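PDB 3QPI: chlorite dismutase from Nitrobacter winogradskyi, which is a heme b enzyme that breaks down chlorite into chloride and molecular oxygen. Local coordinates for residues L119-A124 with F155-G160; A94-W97 with E103-A106; G12-L17 with L142-Y147. One frame throughout, in Å; residues are numbered along the deposited sequence.

Contact 1. Residues L119-A124 with F155-G160; sequences LKYLPA and FEDLVG. With HEM (protoporphyrin IX containing Fe), chain C.
In the wall of the heme pocket of this ferredoxin-like fold, of the dimeric alpha-beta barrel clan, Tyr121 from the loop before strand 126-131 packs on Asp157 and Leu158 of helix 152-163. Leu158 CB sits over the centre of one face of the Tyr121 ring, 3.6 Å from the centroid and only 8° off the normal, a CH-pi contact. Its CD1 spreads the hold along one side of the ring, 3.6 Å from Tyr121 CE2. The other branch turns to the cofactor, CD2 lying 3.4 Å from the heme vinyl atom CBB. A branched leucine suits this place because one side chain serves both loop and porphyrin. Leu122 completes the loop's share of the pocket, its CD2 3.7 Å from heme CAB, while Val159 CG2 touches the heme methyl CMC from the helix. The Tyr121 ring is buried under Leu158, and its hydroxyl finds a polar partner in the exposed Asp157. With CG anti to the backbone N (chi1 -178°), Asp157 extends its carboxylate toward the loop, and Tyr121 OH donates to Asp157 OD2 at 2.8 Å; OD2 lies at the edge of the tyrosine ring, in its plane, while the hydroxyl meets that oxygen from 42° out of the carboxylate plane.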
loop_
_atom_site.group_PDB
_atom_site.type_symbol
_atom_site.label_atom_id
_atom_site.label_comp_id
_atom_site.label_asym_id
_atom_site.label_seq_id
_atom_site.Cartn_x
_atom_site.Cartn_y
_atom_site.Cartn_z
ATOM N N LEU A 119 8.971 6.094 9.743
ATOM C CA LEU A 119 9.376 5.274 10.882
ATOM C C LEU A 119 8.584 5.572 12.164
ATOM O O LEU A 119 8.339 4.679 12.961
ATOM C CB LEU A 119 10.880 5.424 11.152
ATOM C CG LEU A 119 11.802 4.669 10.191
ATOM C CD1 LEU A 119 13.265 4.958 10.502
ATOM C CD2 LEU A 119 11.547 3.166 10.231
ATOM N N LYS A 120 8.174 6.812 12.369
ATOM C CA LYS A 120 7.485 7.139 13.618
ATOM C C LYS A 120 6.129 6.446 13.717
ATOM O O LYS A 120 5.608 6.277 14.807
ATOM C CB LYS A 120 7.325 8.651 13.798
ATOM C CG LYS A 120 6.545 9.354 12.704
ATOM C CD LYS A 120 6.605 10.877 12.865
ATOM C CE LYS A 120 5.795 11.342 14.074
ATOM N NZ LYS A 120 6.051 12.776 14.478
ATOM N N TYR A 121 5.567 6.042 12.583
ATOM C CA TYR A 121 4.235 5.443 12.570
ATOM C C TYR A 121 4.242 3.956 12.868
ATOM O O TYR A 121 3.181 3.314 12.862
ATOM C CB TYR A 121 3.547 5.684 11.229
ATOM C CG TYR A 121 3.218 7.133 10.979
ATOM C CD1 TYR A 121 2.048 7.695 11.474
ATOM C CD2 TYR A 121 4.079 7.947 10.255
ATOM C CE1 TYR A 121 1.740 9.029 11.245
ATOM C CE2 TYR A 121 3.778 9.279 10.027
ATOM C CZ TYR A 121 2.604 9.805 10.520
ATOM O OH TYR A 121 2.301 11.119 10.292
ATOM N N LEU A 122 5.423 3.397 13.103
ATOM C CA LEU A 122 5.518 2.003 13.530
ATOM C C LEU A 122 5.811 2.023 15.013
ATOM O O LEU A 122 6.501 2.926 15.486
ATOM C CB LEU A 122 6.641 1.243 12.789
ATOM C CG LEU A 122 6.941 1.625 11.329
ATOM C CD1 LEU A 122 8.024 0.720 10.748
ATOM C CD2 LEU A 122 5.688 1.586 10.452
ATOM N N PRO A 123 5.331 1.013 15.752
ATOM C CA PRO A 123 4.662 -0.177 15.219
ATOM C C PRO A 123 3.156 -0.020 14.970
ATOM O O PRO A 123 2.532 -0.950 14.480
ATOM C CB PRO A 123 4.898 -1.211 16.315
ATOM C CG PRO A 123 4.924 -0.397 17.582
ATOM C CD PRO A 123 5.488 0.953 17.221
ATOM N N ALA A 124 2.568 1.119 15.295
ATOM C CA ALA A 124 1.123 1.266 15.107
ATOM C C ALA A 124 0.635 0.697 13.754
ATOM O O ALA A 124 -0.296 -0.112 13.712
ATOM C CB ALA A 124 0.710 2.737 15.254
ATOM N N PHE A 155 -3.133 6.932 10.760
ATOM C CA PHE A 155 -2.970 6.376 9.422
ATOM C C PHE A 155 -3.369 7.385 8.337
ATOM O O PHE A 155 -2.618 7.588 7.381
ATOM C CB PHE A 155 -3.717 5.039 9.219
ATOM C CG PHE A 155 -3.538 4.475 7.829
ATOM C CD1 PHE A 155 -2.324 3.903 7.453
ATOM C CD2 PHE A 155 -4.555 4.575 6.883
ATOM C CE1 PHE A 155 -2.137 3.427 6.177
ATOM C CE2 PHE A 155 -4.379 4.104 5.623
ATOM C CZ PHE A 155 -3.164 3.520 5.252
ATOM N N GLU A 156 -4.517 8.041 8.462
ATOM C CA GLU A 156 -4.889 8.964 7.399
ATOM C C GLU A 156 -3.910 10.144 7.350
ATOM O O GLU A 156 -3.716 10.747 6.299
ATOM C CB GLU A 156 -6.322 9.465 7.550
ATOM C CG GLU A 156 -7.358 8.364 7.597
ATOM C CD GLU A 156 -7.311 7.458 6.386
ATOM O OE1 GLU A 156 -6.688 7.838 5.370
ATOM O OE2 GLU A 156 -7.891 6.348 6.448
ATOM N N ASP A 157 -3.286 10.440 8.485
ATOM C CA ASP A 157 -2.293 11.511 8.584
ATOM C C ASP A 157 -1.004 11.140 7.839
ATOM O O ASP A 157 -0.476 11.916 7.037
ATOM C CB ASP A 157 -1.974 11.784 10.058
ATOM C CG ASP A 157 -0.984 12.906 10.239
ATOM O OD1 ASP A 157 -1.258 14.032 9.755
ATOM O OD2 ASP A 157 0.080 12.666 10.854
ATOM N N LEU A 158 -0.499 9.945 8.112
ATOM C CA LEU A 158 0.633 9.419 7.354
ATOM C C LEU A 158 0.351 9.474 5.847
ATOM O O LEU A 158 1.159 9.953 5.067
ATOM C CB LEU A 158 0.927 7.986 7.775
ATOM C CG LEU A 158 1.878 7.261 6.823
ATOM C CD1 LEU A 158 3.208 8.008 6.750
ATOM C CD2 LEU A 158 2.059 5.831 7.289
ATOM N N VAL A 159 -0.813 8.993 5.441
ATOM C CA VAL A 159 -1.157 8.983 4.032
ATOM C C VAL A 159 -1.137 10.407 3.456
ATOM O O VAL A 159 -0.597 10.639 2.378
ATOM C CB VAL A 159 -2.541 8.328 3.808
ATOM C CG1 VAL A 159 -3.028 8.569 2.368
ATOM C CG2 VAL A 159 -2.486 6.817 4.162
ATOM N N GLY A 160 -1.717 11.371 4.162
ATOM C CA GLY A 160 -1.712 12.726 3.639
ATOM C C GLY A 160 -0.308 13.290 3.530
ATOM O O GLY A 160 0.015 14.042 2.614
HETATM C CHA HEM C . 7.783 1.316 -0.607
HETATM C CHB HEM C . 8.195 1.904 4.125
HETATM C CHC HEM C . 3.651 3.627 4.308
HETATM C CHD HEM C . 3.404 3.299 -0.403
HETATM C C1A HEM C . 8.221 1.336 0.674
HETATM C C2A HEM C . 9.541 0.846 1.036
HETATM C C3A HEM C . 9.696 0.980 2.368
HETATM C C4A HEM C . 8.454 1.578 2.854
HETATM C CMA HEM C . 10.977 0.601 3.197
HETATM C CAA HEM C . 10.525 0.328 -0.026
HETATM C CBA HEM C . 10.538 -1.186 -0.184
HETATM C CGA HEM C . 11.693 -1.496 -1.114
HETATM O O1A HEM C . 11.382 -1.909 -2.247
HETATM O O2A HEM C . 12.899 -1.310 -0.754
HETATM C C1B HEM C . 6.993 2.393 4.508
HETATM C C2B HEM C . 6.650 2.541 5.900
HETATM C C3B HEM C . 5.396 2.969 5.947
HETATM C C4B HEM C . 4.909 3.143 4.592
HETATM C CMB HEM C . 7.520 2.215 7.140
HETATM C CAB HEM C . 4.652 3.261 7.269
HETATM C CBB HEM C . 3.447 2.725 7.474
HETATM C C1C HEM C . 3.170 3.727 3.060
HETATM C C2C HEM C . 1.850 4.192 2.633
HETATM C C3C HEM C . 1.804 4.050 1.310
HETATM C C4C HEM C . 3.096 3.542 0.887
HETATM C CMC HEM C . 0.725 4.659 3.588
HETATM C CAC HEM C . 0.690 4.393 0.305
HETATM C CBC HEM C . -0.193 5.356 0.603
HETATM C C1D HEM C . 4.499 2.711 -0.897
HETATM C C2D HEM C . 4.693 2.450 -2.303
HETATM C C3D HEM C . 6.077 1.818 -2.339
HETATM C C4D HEM C . 6.552 1.801 -0.976
HETATM C CMD HEM C . 3.758 2.709 -3.530
HETATM C CAD HEM C . 6.844 1.326 -3.574
HETATM C CBD HEM C . 7.739 2.496 -4.009
HETATM C CGD HEM C . 8.399 2.154 -5.326
HETATM O O1D HEM C . 9.036 1.079 -5.401
HETATM O O2D HEM C . 8.289 2.952 -6.299
HETATM N NA HEM C . 7.531 1.778 1.817
HETATM N NB HEM C . 5.916 2.766 3.705
HETATM N NC HEM C . 3.906 3.349 1.972
HETATM N ND HEM C . 5.619 2.332 -0.136
HETATM FE FE HEM C . 5.706 2.741 1.722
#

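Contact 2. Residues A94-W97 with E103-A106; sequences AAWW and ERRA
A chi1 of 177° carries the indole of Trp96 away from its own backbone N toward helix 101-111, while the extended chi2 of Arg104 (173°) lays CB, CG and CD over one face of the ring and a bend at chi3 (-75°) turns NE and the guanidinium off that line. Arg104 CG does most of the touching: it stands 3.4 Å from the centroid of the six-membered ring of Trp96, in a CH-pi contact over the face. Arg104 CD continues toward the pyrrole side, 3.4 Å from Trp96 NE1, and also lies 3.2 Å from the Trp96 carbonyl O. The two residues belong to successive helices, 94-98 and 101-111, joined by a short turn, with the Trp96 indole packed between the first helix and Arg104 of the second. Arginine fits here because its aliphatic part is greasy enough for an indole while its charged end can travel on to polar partners. Its guanidinium plane is steeply inclined to the indole, and with Arg104 CZ 6.0 Å from the centroid of the five-membered ring any cation-pi attraction is weak at most. The charge is instead held by Met99 O through NH2, and by Gln101 OE1 and Tyr61 OH through NH1; Tyr61 is itself a heme-binding residue. Trp96 also touches the heme and has a cation-pi contact with Lys92. Within the first helix, the edge of Trp96 is set over the face of Trp97, CD1 3.5 Å above its plane, and Trp97 NE1 is bonded to Asp140 OD2.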
loop_
_atom_site.group_PDB
_atom_site.type_symbol
_atom_site.label_atom_id
_atom_site.label_comp_id
_atom_site.label_asym_id
_atom_site.label_seq_id
_atom_site.Cartn_x
_atom_site.Cartn_y
_atom_site.Cartn_z
ATOM N N ALA A 94 4.867 6.791 -16.576
ATOM C CA ALA A 94 5.968 6.487 -17.486
ATOM C C ALA A 94 7.226 7.294 -17.145
ATOM O O ALA A 94 8.327 6.757 -17.130
ATOM C CB ALA A 94 5.548 6.744 -18.942
ATOM N N ALA A 95 7.068 8.576 -16.853
ATOM C CA ALA A 95 8.215 9.395 -16.472
ATOM C C ALA A 95 8.962 8.795 -15.256
ATOM O O ALA A 95 10.184 8.810 -15.205
ATOM C CB ALA A 95 7.774 10.860 -16.194
ATOM N N TRP A 96 8.233 8.264 -14.290
ATOM C CA TRP A 96 8.867 7.577 -13.153
ATOM C C TRP A 96 9.718 6.385 -13.603
ATOM O O TRP A 96 10.891 6.241 -13.227
ATOM C CB TRP A 96 7.805 7.074 -12.141
ATOM C CG TRP A 96 8.415 6.289 -10.999
ATOM C CD1 TRP A 96 8.420 4.920 -10.839
ATOM C CD2 TRP A 96 9.130 6.825 -9.869
ATOM N NE1 TRP A 96 9.082 4.582 -9.669
ATOM C CE2 TRP A 96 9.523 5.727 -9.057
ATOM C CE3 TRP A 96 9.473 8.124 -9.464
ATOM C CZ2 TRP A 96 10.251 5.894 -7.872
ATOM C CZ3 TRP A 96 10.186 8.288 -8.275
ATOM C CH2 TRP A 96 10.574 7.183 -7.502
ATOM N N TRP A 97 9.117 5.522 -14.405
ATOM C CA TRP A 97 9.751 4.261 -14.748
ATOM C C TRP A 97 10.938 4.455 -15.690
ATOM O O TRP A 97 11.868 3.646 -15.683
ATOM C CB TRP A 97 8.719 3.289 -15.331
ATOM C CG TRP A 97 7.697 2.901 -14.293
ATOM C CD1 TRP A 97 6.350 3.157 -14.311
ATOM C CD2 TRP A 97 7.960 2.212 -13.066
ATOM N NE1 TRP A 97 5.758 2.651 -13.173
ATOM C CE2 TRP A 97 6.726 2.068 -12.392
ATOM C CE3 TRP A 97 9.123 1.695 -12.472
ATOM C CZ2 TRP A 97 6.621 1.445 -11.157
ATOM C CZ3 TRP A 97 9.015 1.069 -11.243
ATOM C CH2 TRP A 97 7.773 0.950 -10.599
ATOM N N GLU A 103 18.301 7.902 -9.602
ATOM C CA GLU A 103 17.346 9.007 -9.627
ATOM C C GLU A 103 16.038 8.668 -8.891
ATOM O O GLU A 103 15.447 9.517 -8.223
ATOM C CB GLU A 103 17.052 9.403 -11.076
ATOM C CG GLU A 103 18.286 9.892 -11.823
ATOM C CD GLU A 103 18.039 10.159 -13.306
ATOM O OE1 GLU A 103 17.109 9.556 -13.901
ATOM O OE2 GLU A 103 18.789 10.991 -13.877
ATOM N N ARG A 104 15.576 7.433 -9.020
ATOM C CA ARG A 104 14.372 7.022 -8.296
ATOM C C ARG A 104 14.656 6.937 -6.779
ATOM O O ARG A 104 13.857 7.420 -5.971
ATOM C CB ARG A 104 13.790 5.728 -8.881
ATOM C CG ARG A 104 12.785 6.003 -10.031
ATOM C CD ARG A 104 12.309 4.732 -10.766
ATOM N NE ARG A 104 13.350 4.202 -11.652
ATOM C CZ ARG A 104 14.172 3.185 -11.360
ATOM N NH1 ARG A 104 14.074 2.521 -10.204
ATOM N NH2 ARG A 104 15.103 2.820 -12.243
ATOM N N ARG A 105 15.812 6.390 -6.398
ATOM C CA ARG A 105 16.189 6.304 -4.986
ATOM C C ARG A 105 16.276 7.690 -4.334
ATOM O O ARG A 105 15.855 7.873 -3.193
ATOM C CB ARG A 105 17.528 5.580 -4.834
ATOM C CG ARG A 105 18.196 5.781 -3.476
ATOM C CD ARG A 105 17.437 5.125 -2.307
ATOM N NE ARG A 105 18.004 5.548 -1.026
ATOM C CZ ARG A 105 17.769 4.971 0.148
ATOM N NH1 ARG A 105 16.955 3.910 0.240
ATOM N NH2 ARG A 105 18.353 5.467 1.240
ATOM N N ALA A 106 16.822 8.664 -5.061
ATOM C CA ALA A 106 16.975 10.020 -4.539
ATOM C C ALA A 106 15.620 10.698 -4.251
ATOM O O ALA A 106 15.420 11.297 -3.197
ATOM C CB ALA A 106 17.822 10.877 -5.525
#

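Contact 3. Residues G12-L17 with L142-Y147; sequences GAWSIL and LTWFEY. With HEM (protoporphyrin IX containing Fe), chain C.
Aromatic packing joins Trp14 to Trp144, and it is an edge-to-face (T-shaped) pair. Trp144 directs the far edge of its six-membered ring, atoms CZ2 and CH2, at one face of the Trp14 indole; the planes stand 76° apart, and the centroid of that ring is 5.1 Å from that of the Trp14 five-membered ring. The closest carbons, Trp14 CE2 and Trp144 CZ2, are 3.7 Å apart. Trp144 owes its reach to a chi1 of 173°, which extends the indole away from its strand. Two large flat side chains suit the place, since they span a gap between backbones whose nearest CA atoms, those of Trp14 and Glu146, are 11.1 Å apart.

The hydrogen bond beside this pair is made within strand 141-147. Glu146, two residues along from Trp144, lies on the same side of the strand, and Trp144 NE1 donates to Glu146 OE2 at 2.9 Å. The acceptor is near the ring plane and is met on the anti side of the carboxylate, a bond likely to steady the indole that meets Trp14. Glu146 OE2 also nears Trp14 CZ2 obliquely, and OE1 takes a hydrogen bond from Gly78 N, so both oxygens of this buried carboxylate are used.

Heme contacts fall to the alternate residues: Phe145 CZ approaches heme C2C at 3.1 Å, and Thr143 CG2 is 3.7 Å from heme CHD.

In sheet order, strands 171-181 and 84-92 separate strand 14-23 from strand 141-147. The curled sheet brings the two tryptophans together across its concave side, where both pack on Leu33 and Ile35 of strand 32-37 and on Ala85 of strand 84-92.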
loop_
_atom_site.group_PDB
_atom_site.type_symbol
_atom_site.label_atom_id
_atom_site.label_comp_id
_atom_site.label_asym_id
_atom_site.label_seq_id
_atom_site.Cartn_x
_atom_site.Cartn_y
_atom_site.Cartn_z
ATOM N N GLY A 12 -15.282 -12.731 2.397
ATOM C CA GLY A 12 -13.865 -12.481 2.662
ATOM C C GLY A 12 -13.649 -12.112 4.104
ATOM O O GLY A 12 -14.596 -11.857 4.825
ATOM N N ALA A 13 -12.388 -12.069 4.528
ATOM C CA ALA A 13 -12.052 -11.814 5.895
ATOM C C ALA A 13 -12.257 -10.333 6.276
ATOM O O ALA A 13 -12.099 -9.992 7.447
ATOM C CB ALA A 13 -10.563 -12.197 6.124
ATOM N N TRP A 14 -12.562 -9.449 5.308
ATOM C CA TRP A 14 -12.642 -8.010 5.606
ATOM C C TRP A 14 -13.896 -7.496 5.005
ATOM O O TRP A 14 -14.230 -7.906 3.905
ATOM C CB TRP A 14 -11.466 -7.240 5.021
ATOM C CG TRP A 14 -10.140 -7.664 5.604
ATOM C CD1 TRP A 14 -9.330 -8.638 5.150
ATOM C CD2 TRP A 14 -9.508 -7.099 6.753
ATOM N NE1 TRP A 14 -8.199 -8.743 5.968
ATOM C CE2 TRP A 14 -8.301 -7.799 6.958
ATOM C CE3 TRP A 14 -9.857 -6.071 7.638
ATOM C CZ2 TRP A 14 -7.444 -7.509 8.013
ATOM C CZ3 TRP A 14 -8.990 -5.777 8.694
ATOM C CH2 TRP A 14 -7.810 -6.495 8.865
ATOM N N SER A 15 -14.626 -6.653 5.735
ATOM C CA SER A 15 -15.732 -5.927 5.103
ATOM C C SER A 15 -15.124 -4.622 4.657
ATOM O O SER A 15 -14.115 -4.136 5.227
ATOM C CB SER A 15 -16.907 -5.667 6.052
ATOM O OG SER A 15 -16.445 -5.069 7.246
ATOM N N ILE A 16 -15.704 -4.088 3.605
ATOM C CA ILE A 16 -15.225 -2.828 3.056
ATOM C C ILE A 16 -16.044 -1.658 3.612
ATOM O O ILE A 16 -17.249 -1.522 3.322
ATOM C CB ILE A 16 -15.289 -2.804 1.504
ATOM C CG1 ILE A 16 -14.317 -3.830 0.916
ATOM C CG2 ILE A 16 -14.938 -1.397 0.970
ATOM C CD1 ILE A 16 -14.616 -4.171 -0.534
ATOM N N LEU A 17 -15.364 -0.846 4.417
ATOM C CA LEU A 17 -15.901 0.413 4.970
ATOM C C LEU A 17 -16.186 1.386 3.845
ATOM O O LEU A 17 -17.306 1.857 3.689
ATOM C CB LEU A 17 -14.884 1.022 5.958
ATOM C CG LEU A 17 -14.680 0.095 7.157
ATOM C CD1 LEU A 17 -13.567 0.533 8.137
ATOM C CD2 LEU A 17 -16.029 -0.077 7.874
ATOM N N LEU A 142 0.263 -2.806 -4.911
ATOM C CA LEU A 142 -0.858 -2.907 -3.990
ATOM C C LEU A 142 -0.255 -2.744 -2.606
ATOM O O LEU A 142 0.617 -3.520 -2.201
ATOM C CB LEU A 142 -1.572 -4.250 -4.121
ATOM C CG LEU A 142 -2.052 -4.619 -5.537
ATOM C CD1 LEU A 142 -2.724 -5.999 -5.565
ATOM C CD2 LEU A 142 -3.012 -3.572 -6.053
ATOM N N THR A 143 -0.682 -1.696 -1.907
ATOM C CA THR A 143 -0.163 -1.401 -0.585
ATOM C C THR A 143 -1.244 -1.781 0.424
ATOM O O THR A 143 -2.416 -1.455 0.251
ATOM C CB THR A 143 0.305 0.087 -0.453
ATOM O OG1 THR A 143 -0.785 0.997 -0.678
ATOM C CG2 THR A 143 1.412 0.374 -1.461
ATOM N N TRP A 144 -0.832 -2.518 1.444
ATOM C CA TRP A 144 -1.738 -3.130 2.400
ATOM C C TRP A 144 -1.264 -2.733 3.787
ATOM O O TRP A 144 -0.064 -2.860 4.098
ATOM C CB TRP A 144 -1.704 -4.657 2.241
ATOM C CG TRP A 144 -2.470 -5.358 3.293
ATOM C CD1 TRP A 144 -1.967 -6.049 4.356
ATOM C CD2 TRP A 144 -3.898 -5.405 3.414
ATOM N NE1 TRP A 144 -2.991 -6.534 5.128
ATOM C CE2 TRP A 144 -4.189 -6.155 4.579
ATOM C CE3 TRP A 144 -4.957 -4.882 2.655
ATOM C CZ2 TRP A 144 -5.506 -6.411 5.004
ATOM C CZ3 TRP A 144 -6.270 -5.126 3.079
ATOM C CH2 TRP A 144 -6.531 -5.896 4.245
ATOM N N PHE A 145 -2.201 -2.237 4.599
ATOM C CA PHE A 145 -1.908 -1.733 5.937
ATOM C C PHE A 145 -2.953 -2.230 6.936
ATOM O O PHE A 145 -4.145 -2.304 6.613
ATOM C CB PHE A 145 -1.910 -0.185 5.919
ATOM C CG PHE A 145 -1.026 0.385 4.860
ATOM C CD1 PHE A 145 0.331 0.536 5.092
ATOM C CD2 PHE A 145 -1.541 0.717 3.613
ATOM C CE1 PHE A 145 1.152 1.016 4.107
ATOM C CE2 PHE A 145 -0.727 1.189 2.619
ATOM C CZ PHE A 145 0.626 1.355 2.862
ATOM N N GLU A 146 -2.504 -2.537 8.148
ATOM C CA GLU A 146 -3.383 -2.978 9.219
ATOM C C GLU A 146 -3.062 -2.200 10.470
ATOM O O GLU A 146 -1.882 -1.965 10.760
ATOM C CB GLU A 146 -3.173 -4.464 9.521
ATOM C CG GLU A 146 -3.320 -5.346 8.344
ATOM C CD GLU A 146 -3.181 -6.835 8.695
ATOM O OE1 GLU A 146 -2.847 -7.187 9.862
ATOM O OE2 GLU A 146 -3.403 -7.646 7.782
ATOM N N TYR A 147 -4.101 -1.843 11.228
ATOM C CA TYR A 147 -3.933 -1.045 12.449
ATOM C C TYR A 147 -5.158 -1.135 13.355
ATOM O O TYR A 147 -6.249 -1.489 12.911
ATOM C CB TYR A 147 -3.681 0.415 12.091
ATOM C CG TYR A 147 -4.576 0.908 10.982
ATOM C CD1 TYR A 147 -4.210 0.745 9.650
ATOM C CD2 TYR A 147 -5.784 1.528 11.253
ATOM C CE1 TYR A 147 -5.019 1.184 8.624
ATOM C CE2 TYR A 147 -6.605 1.984 10.216
ATOM C CZ TYR A 147 -6.214 1.806 8.899
ATOM O OH TYR A 147 -7.014 2.236 7.844
HETATM C CHA HEM C . 7.783 1.316 -0.607
HETATM C CHB HEM C . 8.195 1.904 4.125
HETATM C CHC HEM C . 3.651 3.627 4.308
HETATM C CHD HEM C . 3.404 3.299 -0.403
HETATM C C1A HEM C . 8.221 1.336 0.674
HETATM C C2A HEM C . 9.541 0.846 1.036
HETATM C C3A HEM C . 9.696 0.980 2.368
HETATM C C4A HEM C . 8.454 1.578 2.854
HETATM C CMA HEM C . 10.977 0.601 3.197
HETATM C CAA HEM C . 10.525 0.328 -0.026
HETATM C CBA HEM C . 10.538 -1.186 -0.184
HETATM C CGA HEM C . 11.693 -1.496 -1.114
HETATM O O1A HEM C . 11.382 -1.909 -2.247
HETATM O O2A HEM C . 12.899 -1.310 -0.754
HETATM C C1B HEM C . 6.993 2.393 4.508
HETATM C C2B HEM C . 6.650 2.541 5.900
HETATM C C3B HEM C . 5.396 2.969 5.947
HETATM C C4B HEM C . 4.909 3.143 4.592
HETATM C CMB HEM C . 7.520 2.215 7.140
HETATM C CAB HEM C . 4.652 3.261 7.269
HETATM C CBB HEM C . 3.447 2.725 7.474
HETATM C C1C HEM C . 3.170 3.727 3.060
HETATM C C2C HEM C . 1.850 4.192 2.633
HETATM C C3C HEM C . 1.804 4.050 1.310
HETATM C C4C HEM C . 3.096 3.542 0.887
HETATM C CMC HEM C . 0.725 4.659 3.588
HETATM C CAC HEM C . 0.690 4.393 0.305
HETATM C CBC HEM C . -0.193 5.356 0.603
HETATM C C1D HEM C . 4.499 2.711 -0.897
HETATM C C2D HEM C . 4.693 2.450 -2.303
HETATM C C3D HEM C . 6.077 1.818 -2.339
HETATM C C4D HEM C . 6.552 1.801 -0.976
HETATM C CMD HEM C . 3.758 2.709 -3.530
HETATM C CAD HEM C . 6.844 1.326 -3.574
HETATM C CBD HEM C . 7.739 2.496 -4.009
HETATM C CGD HEM C . 8.399 2.154 -5.326
HETATM O O1D HEM C . 9.036 1.079 -5.401
HETATM O O2D HEM C . 8.289 2.952 -6.299
HETATM N NA HEM C . 7.531 1.778 1.817
HETATM N NB HEM C . 5.916 2.766 3.705
HETATM N NC HEM C . 3.906 3.349 1.972
HETATM N ND HEM C . 5.619 2.332 -0.136
HETATM FE FE HEM C . 5.706 2.741 1.722
#

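Contact 3 is wholly buried, contact 1 is buried but for its exposed aspartate, and contact 2 is only partly buried, farthest from the chain's centre. Their chemistry follows: two aromatic rings meet in contact 3, a phenol takes leucine on one face and gives its hydroxyl to a carboxylate in contact 1, and an arginine lays its aliphatic part on an indole in contact 2. Contacts 1 and 3 share a boundary, because helix 152-163 follows strand 141-147 and Phe155 packs on Phe145 and Tyr147; both also line the heme. Contact 2 touches neither, about 11 Å and 10 Å away at the nearest atoms, yet Trp96 reaches the same cofactor.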